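Local coordinates for Lin1840 protein (Listeria innocua serovar 6a, PDB 4ZOC) that probably hydrolyses terminal non-reducing beta-D-glucosyl residues, releasing beta-D-glucose, as a family 3 glycoside hydrolase involved in beta-1,2-glucan metabolism, at residues 6-10 with 329-334; 173-179 with 229-233; 272-276 with 301-306; 287-291 with 314-320. The protein carries 2 engineered substitutions. One frame throughout, in Å; residues are numbered along the deposited sequence.

Contact 1 of 4, residues 6-10 with 329-334; sequences VQELV and VLRMLN
Val-6 and Leu-333 run antiparallel past one another, and their closest atoms are a methyl and a methylene: Val-6 CG1 lies 3.6 Å from Leu-333 CB. The same methyl meets Leu-330 CD1 at 3.7 Å, the valine lying crosswise to this second leucine, so one valine branch fills the groove between two leucines a helical turn apart. One turn further along the first helix, Val-10 repeats the theme with its other branch, CG2, which comes to 3.7 Å from Leu-333 CD2. Leu-9 takes part through its methylene, CB lying 3.9 Å from Leu-333 CD2. A beta-branched valine carries its methyls close to the backbone, so they fit between the longer leucines of the other helix.

Towards solvent the partner is polar. Gln-7 runs out with CG trans to the backbone N (chi1 -163°) and then bends at chi2, which lays its OE1 against Leu-330 CD2, 3.4 Å away, at the exposed border of the contact. Asn-334 OD1 touches Val-6 CG1, but its bonding partner is Gln-3 NE2, earlier on the first helix, which holds the amide beside the apolar seam.

The short helical segments run roughly antiparallel, at 138°, with axes 9.8 Å apart. Helix 3-12 thus lies on helix 322-338, which follows helix 306-316 in the chain. Val-329 and Leu-333 also touch helix 15-21, while Leu-9 reaches the loops carrying Leu-82 and Phe-342.

Contact 2 of 4, residues 173-179 with 229-233; sequences QGDASKL and AGAKL
Gln-173 reaches across to Gly-230 and Lys-232 with both ends of its amide. From CB the chain turns to place CG beside the backbone N (chi1 -57°), trans to the carbonyl carbon, and beyond CG it is extended, which carries the amide to the backbone of the other loop. There CD lies 3.8 Å from Gly-230 O. At the tip, NE2 donates to Gly-230 O over 2.9 Å in an almost straight bond; the acceptor lies in the plane of the glutamine amide, but the nitrogen approaches from above the glycine carbonyl plane. OE1 accepts from Lys-232 N at 3.1 Å, on a lone pair, and also from Ala-188 N. A glutamine suits the place because one flat group both gives and takes, and three bonds fix its rotation.

Gly-230 closes a helix with a Schellman motif, and its positive phi (106°) explains the glycine. Lys-232 passes Leu-179 CD1 with its CG (4.1 Å). Its NZ has a salt bridge to Asp-338 and donates to a water that bonds Ala-176 O.

The contact joins the C-terminal end of helix 158-173 and the loop after it to the turn before strand 233-236, beside strand 187-193, with which Leu-233 pairs.

Contact 3 of 4, residues 272-276 with 301-306; sequences GAVAE and EMMTTC
Thr-304 presents its two branches to different partners on Gly-272, Val-274 and Ala-275. With chi1 at 51°, OG1 sits between the backbone N and the carbonyl carbon, and CG2 stands trans to the carbonyl carbon. CG2 thereby rests 3.5 Å from Gly-272 CA and 3.8 Å from Ala-275 CB, while OG1 faces Glu-301 and a water. OG1 donates to Glu-301 OE2 and accepts from the water, which itself accepts from Val-274 N at 2.8 Å. A threonine suits the spot because methyl and hydroxyl are both used.

Gly-272 N donates to Met-302 O over 3.0 Å, nearly in line with the carbonyl. A glycine fits here: its phi is positive (66°), the Thr-304 methyl lies close against CA, and Glu-276 OE2 would crowd any side chain. Segment 272-276 follows strand 266-268 and segment 301-306 begins with strand 301-302, so the bond ties the loop after the seventh strand of the TIM barrel to the C-terminal end of the eighth. Met-302 packs on Trp-271 of the glucose pocket, its side chain about 6 Å from bound beta-D-glucopyranose.

Glu-301 is extended from the start (chi1 179°), and this delivers its carboxylate against Val-274, which lies crosswise to it; Val-274 CB is 3.6 Å from Glu-301 OE2. That buried oxygen takes Thr-304 OG1 on its anti lone pair and Cys-306 N from the syn side, while OE1 accepts from Tyr-307 N. Cys-306 turns SG trans to its carbonyl carbon, against Ala-275 CA at 3.7 Å; an alanine leaves room for the sulfur.

Contact 4 of 4, residues 287-291 with 314-320; sequences KEAAQ and LIEEGKL
A salt-bridge network of Lys-287, Glu-317 and Lys-319 edges this helix-to-turn contact, in which helix 286-295 meets the Schellman motif that ends helix 306-316. Lys-287 is stretched from CB to its tip, CG trans to the backbone N (chi1 -179°), and so reaches Glu-317 from the opposite direction: NZ donates to OE1 over 2.9 Å, on the syn lone pair. Lys-319 curls round at its last torsion to the same OE1, though its modelled distance is too short to be relied on.

Beneath the charges lies Leu-314. Its CD2 meets Lys-287 CG at 3.7 Å, the two side chains running antiparallel, and its CD1 touches Ala-290 CB at 3.9 Å and Lys-287 O at 3.6 Å. The small alanine lets the leucine methyl come close to the helix backbone. Gln-291 lies crosswise to Leu-314, its OE1 3.8 Å from CD2; its NE2 is engaged by Glu-295. Leu-320 CD2 rests 4.1 Å from Gln-291 O, and Gly-318, with positive phi (75°), allows the chain to turn back.

Glu-317 probably offsets part of the positive charge that Lys-287 and Lys-319 bring together. The long methylenes of Lys-287 meanwhile cover the buried leucine, so this lysine serves the contact with both its apolar length and its charged tip.

Overall arrangement
From the N terminus, helix 3-12 opens contact 1, which closes only at helix 322-338 and so spans the barrel domain; the other three all fall within that loop. Contact 2 comes first, joining turns that precede strands 187-193 and 233-236, and it is complete before contact 3 begins. Contacts 3 and 4 then cross: 272-276, 287-291, 301-306 and 314-320 alternate. Contact 3 joins the loop after strand 266-268 to strand 301-302, and contact 4 joins helices 286-295 and 306-316. These two touch, Cys-306 and Val-274 packing on Ala-289, with centres about 15 Å apart. Contact 2 lies farther off, its centre about 33 Å from that of contact 4.

Contact 1 of 4, residues 6-10 with 329-334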
# COMPACT_ATOMS: atom_id res chain seq x y z
N VAL A 6 -46.69 -8.96 -11.27
CA VAL A 6 -45.35 -8.43 -11.55
C VAL A 6 -44.80 -9.15 -12.81
O VAL A 6 -44.31 -8.54 -13.75
CB VAL A 6 -44.41 -8.54 -10.31
CG1 VAL A 6 -43.03 -8.01 -10.66
CG2 VAL A 6 -44.99 -7.80 -9.12
N GLN A 7 -44.90 -10.46 -12.84
CA GLN A 7 -44.40 -11.21 -14.03
C GLN A 7 -45.16 -10.84 -15.30
O GLN A 7 -44.57 -10.66 -16.38
CB GLN A 7 -44.40 -12.72 -13.77
CG GLN A 7 -43.50 -13.43 -14.80
CD GLN A 7 -42.03 -13.07 -14.63
OE1 GLN A 7 -41.50 -13.17 -13.53
NE2 GLN A 7 -41.36 -12.64 -15.71
N GLU A 8 -46.47 -10.64 -15.17
CA GLU A 8 -47.26 -10.23 -16.32
C GLU A 8 -46.73 -8.90 -16.91
O GLU A 8 -46.63 -8.72 -18.13
CB GLU A 8 -48.72 -10.15 -15.88
CG GLU A 8 -49.68 -9.66 -16.94
CD GLU A 8 -51.10 -9.59 -16.39
OE1 GLU A 8 -51.86 -10.50 -16.73
OE2 GLU A 8 -51.45 -8.66 -15.59
N LEU A 9 -46.31 -7.97 -16.05
CA LEU A 9 -45.70 -6.70 -16.55
C LEU A 9 -44.49 -6.94 -17.44
O LEU A 9 -44.38 -6.36 -18.52
CB LEU A 9 -45.33 -5.78 -15.39
CG LEU A 9 -46.46 -4.91 -14.82
CD1 LEU A 9 -45.95 -4.24 -13.55
CD2 LEU A 9 -46.94 -3.86 -15.81
N VAL A 10 -43.57 -7.77 -16.94
CA VAL A 10 -42.38 -8.07 -17.69
C VAL A 10 -42.80 -8.60 -19.05
O VAL A 10 -42.26 -8.18 -20.08
CB VAL A 10 -41.51 -9.14 -16.98
CG1 VAL A 10 -40.20 -9.31 -17.73
CG2 VAL A 10 -41.22 -8.73 -15.53
N VAL A 329 -35.07 -6.51 -15.20
CA VAL A 329 -36.36 -5.84 -15.11
C VAL A 329 -37.20 -6.41 -13.93
O VAL A 329 -37.80 -5.65 -13.16
CB VAL A 329 -37.10 -5.88 -16.47
CG1 VAL A 329 -38.54 -5.41 -16.31
CG2 VAL A 329 -36.37 -5.08 -17.52
N LEU A 330 -37.29 -7.73 -13.80
CA LEU A 330 -38.02 -8.36 -12.74
C LEU A 330 -37.47 -7.91 -11.39
O LEU A 330 -38.22 -7.62 -10.48
CB LEU A 330 -37.95 -9.87 -12.84
CG LEU A 330 -38.75 -10.61 -11.76
CD1 LEU A 330 -40.21 -10.19 -11.64
CD2 LEU A 330 -38.64 -12.11 -12.02
N ARG A 331 -36.14 -7.85 -11.25
CA ARG A 331 -35.62 -7.30 -9.99
C ARG A 331 -36.07 -5.83 -9.66
O ARG A 331 -36.47 -5.52 -8.49
CB ARG A 331 -34.10 -7.51 -9.91
CG ARG A 331 -33.74 -8.98 -9.76
CD ARG A 331 -32.24 -9.23 -9.43
NE ARG A 331 -31.38 -8.97 -10.55
CZ ARG A 331 -30.96 -9.87 -11.45
NH1 ARG A 331 -30.14 -9.50 -12.43
NH2 ARG A 331 -31.31 -11.14 -11.34
N MET A 332 -36.07 -4.99 -10.67
CA MET A 332 -36.52 -3.58 -10.55
C MET A 332 -38.00 -3.55 -10.12
O MET A 332 -38.41 -2.84 -9.22
CB MET A 332 -36.27 -2.84 -11.87
CG MET A 332 -34.82 -2.38 -12.13
SD MET A 332 -34.36 -1.08 -10.94
CE MET A 332 -35.30 0.30 -11.64
N LEU A 333 -38.82 -4.35 -10.81
CA LEU A 333 -40.24 -4.34 -10.50
C LEU A 333 -40.47 -4.91 -9.10
O LEU A 333 -41.31 -4.36 -8.35
CB LEU A 333 -41.00 -5.13 -11.54
CG LEU A 333 -41.41 -4.42 -12.82
CD1 LEU A 333 -40.73 -3.16 -13.24
CD2 LEU A 333 -41.70 -5.40 -13.96
N ASN A 334 -39.72 -5.96 -8.70
CA ASN A 334 -39.82 -6.56 -7.34
C ASN A 334 -39.47 -5.52 -6.26
O ASN A 334 -40.17 -5.42 -5.33
CB ASN A 334 -38.90 -7.79 -7.11
CG ASN A 334 -39.48 -9.08 -7.68
OD1 ASN A 334 -40.66 -9.15 -7.99
ND2 ASN A 334 -38.64 -10.07 -7.88

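Contact 2 of 4, residues 173-179 with 229-233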
# COMPACT_ATOMS: atom_id res chain seq x y z
N GLN A 173 -34.59 0.23 7.37
CA GLN A 173 -35.58 -0.62 6.76
C GLN A 173 -36.63 -1.13 7.74
O GLN A 173 -37.74 -1.51 7.35
CB GLN A 173 -34.91 -1.83 6.08
CG GLN A 173 -33.88 -1.49 5.03
CD GLN A 173 -33.47 -2.61 4.14
OE1 GLN A 173 -33.07 -2.37 2.99
NE2 GLN A 173 -33.54 -3.84 4.64
N GLY A 174 -36.28 -1.23 8.99
CA GLY A 174 -37.04 -2.12 9.91
C GLY A 174 -37.19 -3.53 9.38
O GLY A 174 -36.23 -4.12 8.92
N ASP A 175 -38.43 -4.06 9.46
CA ASP A 175 -38.69 -5.38 8.95
C ASP A 175 -38.82 -5.25 7.44
O ASP A 175 -39.80 -4.68 6.91
CB ASP A 175 -39.92 -6.00 9.66
CG ASP A 175 -40.37 -7.29 9.02
OD1 ASP A 175 -39.86 -7.73 7.96
OD2 ASP A 175 -41.28 -7.86 9.56
N ALA A 176 -37.82 -5.76 6.73
CA ALA A 176 -37.74 -5.53 5.28
C ALA A 176 -38.95 -6.07 4.53
O ALA A 176 -39.27 -5.60 3.44
CB ALA A 176 -36.48 -6.11 4.67
N SER A 177 -39.57 -7.13 5.06
CA SER A 177 -40.72 -7.74 4.33
C SER A 177 -41.97 -6.88 4.41
O SER A 177 -42.94 -7.23 3.76
CB SER A 177 -41.02 -9.14 4.92
OG SER A 177 -41.59 -9.01 6.21
N LYS A 178 -41.95 -5.78 5.17
CA LYS A 178 -43.06 -4.87 5.34
C LYS A 178 -42.78 -3.45 4.84
O LYS A 178 -43.44 -2.52 5.26
CB LYS A 178 -43.48 -4.86 6.82
CG LYS A 178 -44.09 -6.20 7.30
CD LYS A 178 -44.46 -6.02 8.76
CE LYS A 178 -44.94 -7.30 9.47
NZ LYS A 178 -45.79 -8.11 8.54
N LEU A 179 -41.87 -3.29 3.88
CA LEU A 179 -41.60 -1.97 3.32
C LEU A 179 -42.79 -1.43 2.52
O LEU A 179 -42.85 -0.24 2.17
CB LEU A 179 -40.28 -1.98 2.53
CG LEU A 179 -39.05 -1.90 3.45
CD1 LEU A 179 -37.80 -2.34 2.74
CD2 LEU A 179 -38.87 -0.51 4.05
N ALA A 229 -28.64 -9.48 6.61
CA ALA A 229 -29.59 -8.79 7.44
C ALA A 229 -30.76 -8.21 6.62
O ALA A 229 -31.64 -7.62 7.21
CB ALA A 229 -28.91 -7.67 8.20
N GLY A 230 -30.71 -8.32 5.29
CA GLY A 230 -31.84 -7.96 4.44
C GLY A 230 -31.72 -6.70 3.65
O GLY A 230 -32.75 -6.21 3.14
N ALA A 231 -30.50 -6.13 3.54
CA ALA A 231 -30.35 -4.90 2.70
C ALA A 231 -30.96 -5.11 1.33
O ALA A 231 -30.65 -6.12 0.64
CB ALA A 231 -28.89 -4.49 2.56
N LYS A 232 -31.81 -4.19 0.88
CA LYS A 232 -32.49 -4.41 -0.39
C LYS A 232 -31.69 -4.30 -1.64
O LYS A 232 -31.96 -5.03 -2.59
CB LYS A 232 -33.75 -3.57 -0.47
CG LYS A 232 -34.85 -4.10 0.49
CD LYS A 232 -35.57 -5.24 -0.17
CE LYS A 232 -36.62 -5.93 0.63
NZ LYS A 232 -37.05 -7.11 -0.20
N LEU A 233 -30.73 -3.35 -1.71
CA LEU A 233 -29.94 -3.14 -2.91
C LEU A 233 -28.43 -3.22 -2.60
O LEU A 233 -28.05 -3.08 -1.44
CB LEU A 233 -30.19 -1.76 -3.52
CG LEU A 233 -31.60 -1.45 -4.10
CD1 LEU A 233 -32.57 -1.03 -3.02
CD2 LEU A 233 -31.47 -0.37 -5.18
O HOH W 1 -39.92 -6.57 0.83

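Contact 3 of 4, residues 272-276 with 301-306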
# COMPACT_ATOMS: atom_id res chain seq x y z
N GLY A 272 -21.96 6.63 -13.25
CA GLY A 272 -21.24 6.47 -14.47
C GLY A 272 -20.33 5.24 -14.55
O GLY A 272 -19.61 5.12 -15.55
N ALA A 273 -20.35 4.32 -13.57
CA ALA A 273 -19.34 3.29 -13.51
C ALA A 273 -19.50 2.29 -14.66
O ALA A 273 -18.55 1.56 -15.03
CB ALA A 273 -19.45 2.55 -12.18
N VAL A 274 -20.69 2.20 -15.24
CA VAL A 274 -20.83 1.34 -16.44
C VAL A 274 -19.99 1.89 -17.61
O VAL A 274 -19.19 1.17 -18.19
CB VAL A 274 -22.32 1.17 -16.86
CG1 VAL A 274 -22.37 0.43 -18.17
CG2 VAL A 274 -23.13 0.41 -15.77
N ALA A 275 -20.16 3.18 -17.95
CA ALA A 275 -19.43 3.87 -19.02
C ALA A 275 -17.93 3.88 -18.74
O ALA A 275 -17.08 3.74 -19.63
CB ALA A 275 -19.99 5.29 -19.20
N GLU A 276 -17.62 3.90 -17.47
CA GLU A 276 -16.23 4.12 -16.99
C GLU A 276 -15.41 2.87 -17.13
O GLU A 276 -14.19 2.93 -17.04
CB GLU A 276 -16.22 4.71 -15.59
CG GLU A 276 -16.59 6.21 -15.63
CD GLU A 276 -16.93 6.83 -14.31
OE1 GLU A 276 -16.62 6.19 -13.29
OE2 GLU A 276 -17.40 7.99 -14.38
N GLU A 301 -28.31 1.38 -14.46
CA GLU A 301 -27.20 2.21 -14.88
C GLU A 301 -27.44 3.63 -14.42
O GLU A 301 -28.40 4.28 -14.82
CB GLU A 301 -27.03 2.16 -16.39
CG GLU A 301 -25.88 3.04 -16.90
CD GLU A 301 -25.49 2.78 -18.28
OE1 GLU A 301 -26.22 2.04 -18.97
OE2 GLU A 301 -24.46 3.38 -18.71
N MET A 302 -26.56 4.08 -13.51
CA MET A 302 -26.75 5.36 -12.90
C MET A 302 -26.17 6.50 -13.78
O MET A 302 -24.94 6.72 -13.84
CB MET A 302 -26.05 5.39 -11.53
CG MET A 302 -26.22 6.72 -10.82
SD MET A 302 -25.43 6.88 -9.20
CE MET A 302 -26.32 5.66 -8.21
N MET A 303 -27.06 7.20 -14.52
CA MET A 303 -26.68 8.48 -15.24
C MET A 303 -25.69 8.41 -16.38
O MET A 303 -25.11 9.38 -16.81
CB MET A 303 -26.29 9.52 -14.22
CG MET A 303 -27.52 10.25 -13.68
SD MET A 303 -28.44 11.18 -14.97
CE MET A 303 -27.34 12.57 -15.23
N THR A 304 -25.61 7.23 -16.98
CA THR A 304 -24.94 7.02 -18.28
C THR A 304 -25.88 6.20 -19.18
O THR A 304 -26.91 5.69 -18.71
CB THR A 304 -23.50 6.42 -18.15
OG1 THR A 304 -23.52 5.24 -17.29
CG2 THR A 304 -22.60 7.46 -17.58
N THR A 305 -25.50 6.13 -20.46
CA THR A 305 -26.34 5.77 -21.53
C THR A 305 -25.90 4.53 -22.28
O THR A 305 -26.42 4.29 -23.34
CB THR A 305 -26.47 6.92 -22.52
OG1 THR A 305 -25.20 7.23 -23.07
CG2 THR A 305 -27.00 8.19 -21.86
N CYS A 306 -25.02 3.66 -21.73
CA CYS A 306 -24.65 2.50 -22.41
C CYS A 306 -25.84 1.55 -22.63
O CYS A 306 -26.06 1.10 -23.75
CB CYS A 306 -23.52 1.71 -21.66
SG CYS A 306 -22.08 2.74 -21.37
O HOH W 2 -22.99 3.85 -14.97

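Contact 4 of 4, residues 287-291 with 314-320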
# COMPACT_ATOMS: atom_id res chain seq x y z
N LYS A 287 -20.88 -0.21 -26.36
CA LYS A 287 -21.55 -1.47 -26.65
C LYS A 287 -20.96 -2.61 -25.81
O LYS A 287 -21.65 -3.38 -25.22
CB LYS A 287 -21.42 -1.75 -28.18
CG LYS A 287 -22.10 -3.02 -28.63
CD LYS A 287 -22.00 -3.16 -30.14
CE LYS A 287 -22.86 -4.32 -30.60
NZ LYS A 287 -22.73 -4.39 -32.06
N GLU A 288 -19.64 -2.64 -25.71
CA GLU A 288 -19.04 -3.61 -24.85
C GLU A 288 -19.32 -3.36 -23.35
O GLU A 288 -19.54 -4.30 -22.60
CB GLU A 288 -17.50 -3.66 -25.12
CG GLU A 288 -17.18 -4.32 -26.49
CD GLU A 288 -15.74 -4.73 -26.67
OE1 GLU A 288 -14.85 -4.43 -25.81
OE2 GLU A 288 -15.47 -5.32 -27.74
N ALA A 289 -19.25 -2.10 -22.93
CA ALA A 289 -19.56 -1.71 -21.55
C ALA A 289 -20.94 -2.22 -21.13
O ALA A 289 -21.12 -2.87 -20.09
CB ALA A 289 -19.49 -0.20 -21.40
N ALA A 290 -21.93 -2.01 -22.02
CA ALA A 290 -23.29 -2.54 -21.83
C ALA A 290 -23.31 -4.05 -21.75
O ALA A 290 -23.90 -4.67 -20.87
CB ALA A 290 -24.19 -2.04 -22.99
N GLN A 291 -22.68 -4.69 -22.71
CA GLN A 291 -22.70 -6.15 -22.71
C GLN A 291 -22.10 -6.73 -21.43
O GLN A 291 -22.66 -7.58 -20.81
CB GLN A 291 -21.94 -6.70 -23.91
CG GLN A 291 -21.99 -8.20 -24.02
CD GLN A 291 -21.10 -8.74 -25.14
OE1 GLN A 291 -20.78 -8.07 -26.13
NE2 GLN A 291 -20.73 -9.99 -25.00
N LEU A 314 -27.39 -5.29 -29.13
CA LEU A 314 -26.80 -6.49 -28.57
C LEU A 314 -27.76 -7.66 -28.55
O LEU A 314 -27.39 -8.80 -28.85
CB LEU A 314 -26.32 -6.26 -27.12
CG LEU A 314 -25.06 -5.39 -27.03
CD1 LEU A 314 -24.89 -4.78 -25.62
CD2 LEU A 314 -23.76 -6.11 -27.40
N ILE A 315 -29.00 -7.39 -28.17
CA ILE A 315 -30.02 -8.47 -28.06
C ILE A 315 -30.47 -8.92 -29.44
O ILE A 315 -30.51 -10.12 -29.71
CB ILE A 315 -31.18 -8.02 -27.18
CG1 ILE A 315 -30.71 -7.99 -25.75
CG2 ILE A 315 -32.39 -8.93 -27.25
CD1 ILE A 315 -31.66 -7.22 -24.87
N GLU A 316 -30.75 -7.95 -30.32
CA GLU A 316 -31.14 -8.25 -31.73
C GLU A 316 -30.04 -9.04 -32.43
O GLU A 316 -30.33 -9.96 -33.18
CB GLU A 316 -31.42 -6.97 -32.52
CG GLU A 316 -32.71 -6.34 -32.06
CD GLU A 316 -33.10 -5.12 -32.85
OE1 GLU A 316 -32.21 -4.49 -33.46
OE2 GLU A 316 -34.32 -4.80 -32.79
N GLU A 317 -28.78 -8.68 -32.20
CA GLU A 317 -27.67 -9.38 -32.85
C GLU A 317 -27.33 -10.74 -32.21
O GLU A 317 -26.46 -11.41 -32.70
CB GLU A 317 -26.40 -8.49 -32.96
CG GLU A 317 -26.58 -7.21 -33.70
CD GLU A 317 -25.53 -6.19 -33.35
OE1 GLU A 317 -24.51 -6.55 -32.70
OE2 GLU A 317 -25.71 -5.01 -33.74
N GLY A 318 -27.99 -11.13 -31.09
CA GLY A 318 -27.69 -12.36 -30.42
C GLY A 318 -26.41 -12.34 -29.60
O GLY A 318 -25.96 -13.40 -29.18
N LYS A 319 -25.86 -11.16 -29.32
CA LYS A 319 -24.66 -11.10 -28.46
C LYS A 319 -24.97 -11.18 -26.96
O LYS A 319 -24.10 -11.49 -26.15
CB LYS A 319 -23.86 -9.86 -28.78
CG LYS A 319 -23.41 -9.77 -30.25
CD LYS A 319 -22.61 -8.51 -30.50
CE LYS A 319 -21.93 -8.51 -31.87
NZ LYS A 319 -22.87 -8.19 -32.99
N LEU A 320 -26.22 -10.92 -26.60
CA LEU A 320 -26.70 -10.90 -25.20
C LEU A 320 -28.07 -11.49 -25.20
O LEU A 320 -28.89 -11.08 -26.01
CB LEU A 320 -26.82 -9.45 -24.76
CG LEU A 320 -26.29 -8.77 -23.50
CD1 LEU A 320 -27.29 -7.72 -23.05
CD2 LEU A 320 -25.85 -9.69 -22.38